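Local coordinates for protein type C neurotoxin (PDB 3PME) that is the receptor-binding domain of a mosaic C/D botulinum neurotoxin and probably binds nerve-cell membranes, with gangliosides and phosphatidylethanolamine as likely partners, at residues K6-Q11 / Y23-R28; L56-L61 / L175-V180. One frame throughout, in Å; residues are numbered along the deposited sequence.

Interaction 1: K6-Q11 / Y23-R28; sequences KILSLQ and YNAEVR
The phenol ring of Y23 lies against the bend at K6 and I7, where the first strand of the lectin-like domain turns a corner. Its CE2 edge meets the carbonyl of K6, with CE2 3.4 Å from K6 O near the ring plane, while CD2 sits 3.8 Å from I7 CA. With CG anti to the carbonyl carbon (chi1 -62°), the ring turns its CD2/CE2 side to K6 and I7, and CE2 lies 4.0 Å from the I7 CG2 methyl. A classic beta bulge sets I7 and L8 together opposite I200 of strand 193-201.

Further along, two more pairs meet by one methyl from each partner. L8 extends CG anti to its backbone N (chi1 177°), and CD1 touches A25 CB at 3.9 Å. L10 sends CD2 to V27 CG2 at 3.8 Å, the two side chains passing at a slant. The carboxylate of D19 accepts from S9 N with OD1 and from A25 N with OD2, linking the segments from outside.

The chemistry is apolar apart from the ring edge at a carbonyl: the touching parts, within 22° of each other, pack loop 23-25 and the start of strand 26-30 on the facing sheet of a beta-sandwich.

Interaction 2: L56-L61 / L175-V180; sequences LNNNIL and LDKTIV
L56 lies beside the carbonyl of K177: its CB and CD1 each come to 3.6 Å from K177 O, and CD1 also meets I179 CD1 at 4.1 Å. The same oxygen accepts the backbone N-H of L56 (N to O 2.9 Å) in a nearly straight bond, 167° at the hydrogen, with the donor tilted 25° from the carbonyl plane. It thus takes a hydrogen bond from L56 and is flanked by carbons of the same residue.

K177 sets off with CG wedged between its backbone N and carbonyl carbon (chi1 72°), which lays the aliphatic chain across N58 at about a right angle; N58 OD1 is 3.6 Å from K177 CB. A bend at chi4 turns the ammonium group to a water that it shares with L56 O.

This is one end of a three-stranded antiparallel sheet of the jelly-roll, lectin-like domain. Strand 51-55, its middle member, runs out into the 56-61 loop, and strand 178-181, an outermost strand paired with 51-55, starts just after K177. Two Asx turns shape these ends: N57 OD1 accepts from N59 N, and D176 OD2 is met by T178 N from above the carboxylate plane.

Farther into the loop, L61 slants across L175, its CD1 4.1 Å from L175 CB and its CD2 at a like distance from L175 CD1, while W100 packs against L175 and I179 alike.

Overall arrangement
Interactions 1 and 2 both involve the same three-stranded sheet of the lectin-like domain. Interaction 1 brings its outer strand 26-30 against the first strand of the larger sheet; interaction 2 closes the opposite outer strand, 178-181, onto the loop that follows the middle strand 51-55. Their centres are 10 Å apart and they touch directly. I60 CD1 packs 3.5 Å from Y23 CB, and L8 CD2 lies 4.0 Å from I179 CD1, joining the layers. A25 CB also approaches L56 CA at 4.1 Å. Both contacts lie on the same side of the chain's centre, with the centre of interaction 1 about 25 Å and that of interaction 2 about 31 Å from it.

Interaction 1: K6-Q11 / Y23-R28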
loop_
_atom_site.group_PDB
_atom_site.type_symbol
_atom_site.label_atom_id
_atom_site.label_comp_id
_atom_site.label_asym_id
_atom_site.label_seq_id
_atom_site.Cartn_x
_atom_site.Cartn_y
_atom_site.Cartn_z
ATOM N N LYS A 6 -6.213 16.035 18.936
ATOM C CA LYS A 6 -5.322 16.349 17.824
ATOM C C LYS A 6 -4.833 17.792 17.942
ATOM O O LYS A 6 -5.640 18.724 17.935
ATOM C CB LYS A 6 -6.051 16.123 16.498
ATOM C CG LYS A 6 -5.144 15.942 15.303
ATOM C CD LYS A 6 -5.829 15.129 14.202
ATOM C CE LYS A 6 -7.175 15.717 13.832
ATOM N NZ LYS A 6 -7.783 15.019 12.652
ATOM N N ILE A 7 -3.523 17.986 18.066
ATOM C CA ILE A 7 -2.972 19.338 18.158
ATOM C C ILE A 7 -2.254 19.763 16.875
ATOM O O ILE A 7 -1.808 20.898 16.749
ATOM C CB ILE A 7 -2.074 19.534 19.405
ATOM C CG1 ILE A 7 -0.877 18.585 19.389
ATOM C CG2 ILE A 7 -2.890 19.348 20.681
ATOM C CD1 ILE A 7 0.269 19.076 18.543
ATOM N N LEU A 8 -2.141 18.835 15.928
ATOM C CA LEU A 8 -1.621 19.151 14.601
ATOM C C LEU A 8 -2.180 18.132 13.631
ATOM O O LEU A 8 -2.168 16.939 13.907
ATOM C CB LEU A 8 -0.088 19.120 14.581
ATOM C CG LEU A 8 0.535 19.372 13.205
ATOM C CD1 LEU A 8 0.280 20.803 12.763
ATOM C CD2 LEU A 8 2.033 19.098 13.235
ATOM N N SER A 9 -2.715 18.600 12.510
ATOM C CA SER A 9 -3.246 17.709 11.497
ATOM C C SER A 9 -3.001 18.323 10.126
ATOM O O SER A 9 -3.700 19.261 9.716
ATOM C CB SER A 9 -4.745 17.473 11.730
ATOM O OG SER A 9 -5.238 16.434 10.901
ATOM N N LEU A 10 -1.996 17.809 9.416
ATOM C CA LEU A 10 -1.676 18.342 8.100
ATOM C C LEU A 10 -2.610 17.722 7.080
ATOM O O LEU A 10 -2.586 16.512 6.834
ATOM C CB LEU A 10 -0.216 18.080 7.725
ATOM C CG LEU A 10 0.845 18.651 8.664
ATOM C CD1 LEU A 10 2.228 18.276 8.135
ATOM C CD2 LEU A 10 0.702 20.167 8.798
ATOM N N GLN A 11 -3.462 18.559 6.502
ATOM C CA GLN A 11 -4.422 18.089 5.521
ATOM C C GLN A 11 -4.487 19.052 4.358
ATOM O O GLN A 11 -4.165 20.230 4.487
ATOM C CB GLN A 11 -5.802 17.919 6.152
ATOM C CG GLN A 11 -5.848 16.846 7.228
ATOM C CD GLN A 11 -7.254 16.557 7.697
ATOM O OE1 GLN A 11 -7.589 15.418 8.031
ATOM N NE2 GLN A 11 -8.091 17.587 7.722
ATOM N N TYR A 23 -5.684 24.666 15.746
ATOM C CA TYR A 23 -4.623 25.438 16.388
ATOM C C TYR A 23 -3.810 26.256 15.393
ATOM O O TYR A 23 -2.869 26.943 15.771
ATOM C CB TYR A 23 -3.703 24.526 17.209
ATOM C CG TYR A 23 -4.409 23.824 18.341
ATOM C CD1 TYR A 23 -4.554 24.437 19.581
ATOM C CD2 TYR A 23 -4.944 22.556 18.169
ATOM C CE1 TYR A 23 -5.202 23.795 20.622
ATOM C CE2 TYR A 23 -5.590 21.907 19.200
ATOM C CZ TYR A 23 -5.722 22.533 20.423
ATOM O OH TYR A 23 -6.372 21.885 21.452
ATOM N N ASN A 24 -4.182 26.177 14.118
ATOM C CA ASN A 24 -3.624 27.041 13.080
ATOM C C ASN A 24 -2.097 27.154 13.039
ATOM O O ASN A 24 -1.550 28.253 12.962
ATOM C CB ASN A 24 -4.245 28.442 13.172
ATOM C CG ASN A 24 -5.707 28.454 12.775
ATOM O OD1 ASN A 24 -6.590 28.598 13.620
ATOM N ND2 ASN A 24 -5.972 28.296 11.479
ATOM N N ALA A 25 -1.400 26.023 13.064
ATOM C CA ALA A 25 0.050 26.071 12.933
ATOM C C ALA A 25 0.411 26.704 11.597
ATOM O O ALA A 25 -0.344 26.593 10.626
ATOM C CB ALA A 25 0.644 24.666 13.026
ATOM N N GLU A 26 1.559 27.368 11.542
ATOM C CA GLU A 26 2.074 27.846 10.268
ATOM C C GLU A 26 2.694 26.685 9.498
ATOM O O GLU A 26 3.506 25.941 10.038
ATOM C CB GLU A 26 3.122 28.939 10.472
ATOM C CG GLU A 26 3.812 29.338 9.182
ATOM C CD GLU A 26 5.017 30.235 9.403
ATOM O OE1 GLU A 26 5.311 30.581 10.570
ATOM O OE2 GLU A 26 5.672 30.591 8.400
ATOM N N VAL A 27 2.307 26.541 8.236
ATOM C CA VAL A 27 2.852 25.497 7.381
ATOM C C VAL A 27 3.441 26.150 6.141
ATOM O O VAL A 27 2.707 26.654 5.290
ATOM C CB VAL A 27 1.766 24.490 6.971
ATOM C CG1 VAL A 27 2.339 23.411 6.051
ATOM C CG2 VAL A 27 1.119 23.867 8.206
ATOM N N ARG A 28 4.763 26.169 6.053
ATOM C CA ARG A 28 5.421 26.792 4.914
ATOM C C ARG A 28 6.156 25.759 4.083
ATOM O O ARG A 28 6.894 24.935 4.613
ATOM C CB ARG A 28 6.399 27.873 5.371
ATOM C CG ARG A 28 7.072 28.593 4.215
ATOM C CD ARG A 28 7.955 29.737 4.691
ATOM N NE ARG A 28 9.230 29.272 5.234
ATOM C CZ ARG A 28 9.520 29.215 6.530
ATOM N NH1 ARG A 28 8.626 29.594 7.433
ATOM N NH2 ARG A 28 10.709 28.779 6.927
#

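Interaction 2: L56-L61 / L175-V180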
loop_
_atom_site.group_PDB
_atom_site.type_symbol
_atom_site.label_atom_id
_atom_site.label_comp_id
_atom_site.label_asym_id
_atom_site.label_seq_id
_atom_site.Cartn_x
_atom_site.Cartn_y
_atom_site.Cartn_z
ATOM N N LEU A 56 4.415 25.383 15.170
ATOM C CA LEU A 56 3.262 25.321 16.052
ATOM C C LEU A 56 3.184 26.588 16.883
ATOM O O LEU A 56 4.197 27.237 17.135
ATOM C CB LEU A 56 3.384 24.130 17.003
ATOM C CG LEU A 56 3.044 22.720 16.510
ATOM C CD1 LEU A 56 3.731 22.406 15.200
ATOM C CD2 LEU A 56 3.430 21.706 17.597
ATOM N N ASN A 57 1.970 26.934 17.292
ATOM C CA ASN A 57 1.767 27.924 18.325
ATOM C C ASN A 57 2.439 27.367 19.562
ATOM O O ASN A 57 2.043 26.317 20.077
ATOM C CB ASN A 57 0.269 28.119 18.568
ATOM C CG ASN A 57 -0.025 29.160 19.628
ATOM O OD1 ASN A 57 0.716 29.305 20.600
ATOM N ND2 ASN A 57 -1.122 29.888 19.450
ATOM N N ASN A 58 3.471 28.058 20.025
ATOM C CA ASN A 58 4.286 27.551 21.123
ATOM C C ASN A 58 3.472 27.200 22.360
ATOM O O ASN A 58 3.862 26.333 23.139
ATOM C CB ASN A 58 5.377 28.551 21.498
ATOM C CG ASN A 58 6.485 27.910 22.304
ATOM O OD1 ASN A 58 7.009 26.866 21.924
ATOM N ND2 ASN A 58 6.845 28.525 23.423
ATOM N N ASN A 59 2.343 27.880 22.543
ATOM C CA ASN A 59 1.537 27.683 23.741
ATOM C C ASN A 59 0.960 26.278 23.834
ATOM O O ASN A 59 0.604 25.817 24.917
ATOM C CB ASN A 59 0.432 28.739 23.836
ATOM C CG ASN A 59 0.983 30.140 24.016
ATOM O OD1 ASN A 59 0.845 30.991 23.138
ATOM N ND2 ASN A 59 1.630 30.379 25.143
ATOM N N ILE A 60 0.874 25.597 22.695
ATOM C CA ILE A 60 0.450 24.204 22.669
ATOM C C ILE A 60 1.357 23.322 23.522
ATOM O O ILE A 60 0.900 22.344 24.110
ATOM C CB ILE A 60 0.437 23.643 21.229
ATOM C CG1 ILE A 60 -0.737 24.210 20.444
ATOM C CG2 ILE A 60 0.353 22.122 21.237
ATOM C CD1 ILE A 60 -0.748 23.766 18.997
ATOM N N LEU A 61 2.642 23.664 23.588
ATOM C CA LEU A 61 3.599 22.849 24.337
ATOM C C LEU A 61 3.373 22.935 25.837
ATOM O O LEU A 61 3.843 22.083 26.588
ATOM C CB LEU A 61 5.037 23.233 23.991
ATOM C CG LEU A 61 5.435 22.887 22.558
ATOM C CD1 LEU A 61 6.908 23.168 22.353
ATOM C CD2 LEU A 61 5.112 21.435 22.250
ATOM N N LEU A 175 11.273 20.204 24.036
ATOM C CA LEU A 175 10.581 20.132 22.748
ATOM C C LEU A 175 10.687 21.463 22.050
ATOM O O LEU A 175 10.756 22.510 22.693
ATOM C CB LEU A 175 9.102 19.800 22.933
ATOM C CG LEU A 175 8.795 18.439 23.553
ATOM C CD1 LEU A 175 7.318 18.321 23.878
ATOM C CD2 LEU A 175 9.274 17.308 22.640
ATOM N N ASP A 176 10.698 21.415 20.728
ATOM C CA ASP A 176 10.706 22.625 19.927
ATOM C C ASP A 176 9.404 22.773 19.143
ATOM O O ASP A 176 8.772 21.779 18.769
ATOM C CB ASP A 176 11.888 22.613 18.974
ATOM C CG ASP A 176 12.214 23.993 18.456
ATOM O OD1 ASP A 176 12.745 24.810 19.238
ATOM O OD2 ASP A 176 11.922 24.272 17.278
ATOM N N LYS A 177 9.020 24.020 18.881
ATOM C CA LYS A 177 7.771 24.302 18.179
ATOM C C LYS A 177 7.883 24.107 16.666
ATOM O O LYS A 177 6.869 24.093 15.970
ATOM C CB LYS A 177 7.311 25.729 18.471
ATOM C CG LYS A 177 8.159 26.782 17.788
ATOM C CD LYS A 177 7.910 28.151 18.389
ATOM C CE LYS A 177 8.652 29.234 17.620
ATOM N NZ LYS A 177 8.157 29.330 16.224
ATOM N N THR A 178 9.103 23.952 16.161
ATOM C CA THR A 178 9.316 23.804 14.718
ATOM C C THR A 178 9.549 22.343 14.327
ATOM O O THR A 178 10.305 21.626 14.991
ATOM C CB THR A 178 10.515 24.639 14.248
ATOM O OG1 THR A 178 10.288 26.016 14.578
ATOM C CG2 THR A 178 10.699 24.508 12.737
ATOM N N ILE A 179 8.886 21.914 13.257
ATOM C CA ILE A 179 9.075 20.578 12.700
ATOM C C ILE A 179 9.443 20.765 11.252
ATOM O O ILE A 179 8.712 21.429 10.509
ATOM C CB ILE A 179 7.787 19.744 12.775
ATOM C CG1 ILE A 179 7.291 19.659 14.215
ATOM C CG2 ILE A 179 8.024 18.335 12.249
ATOM C CD1 ILE A 179 5.894 19.081 14.328
ATOM N N VAL A 180 10.569 20.191 10.840
ATOM C CA VAL A 180 10.992 20.301 9.445
ATOM C C VAL A 180 10.935 18.948 8.746
ATOM O O VAL A 180 11.650 18.014 9.134
ATOM C CB VAL A 180 12.426 20.853 9.340
ATOM C CG1 VAL A 180 12.877 20.909 7.880
ATOM C CG2 VAL A 180 12.519 22.226 10.009
HETATM O O HOH W 1 5.078 29.689 16.068
#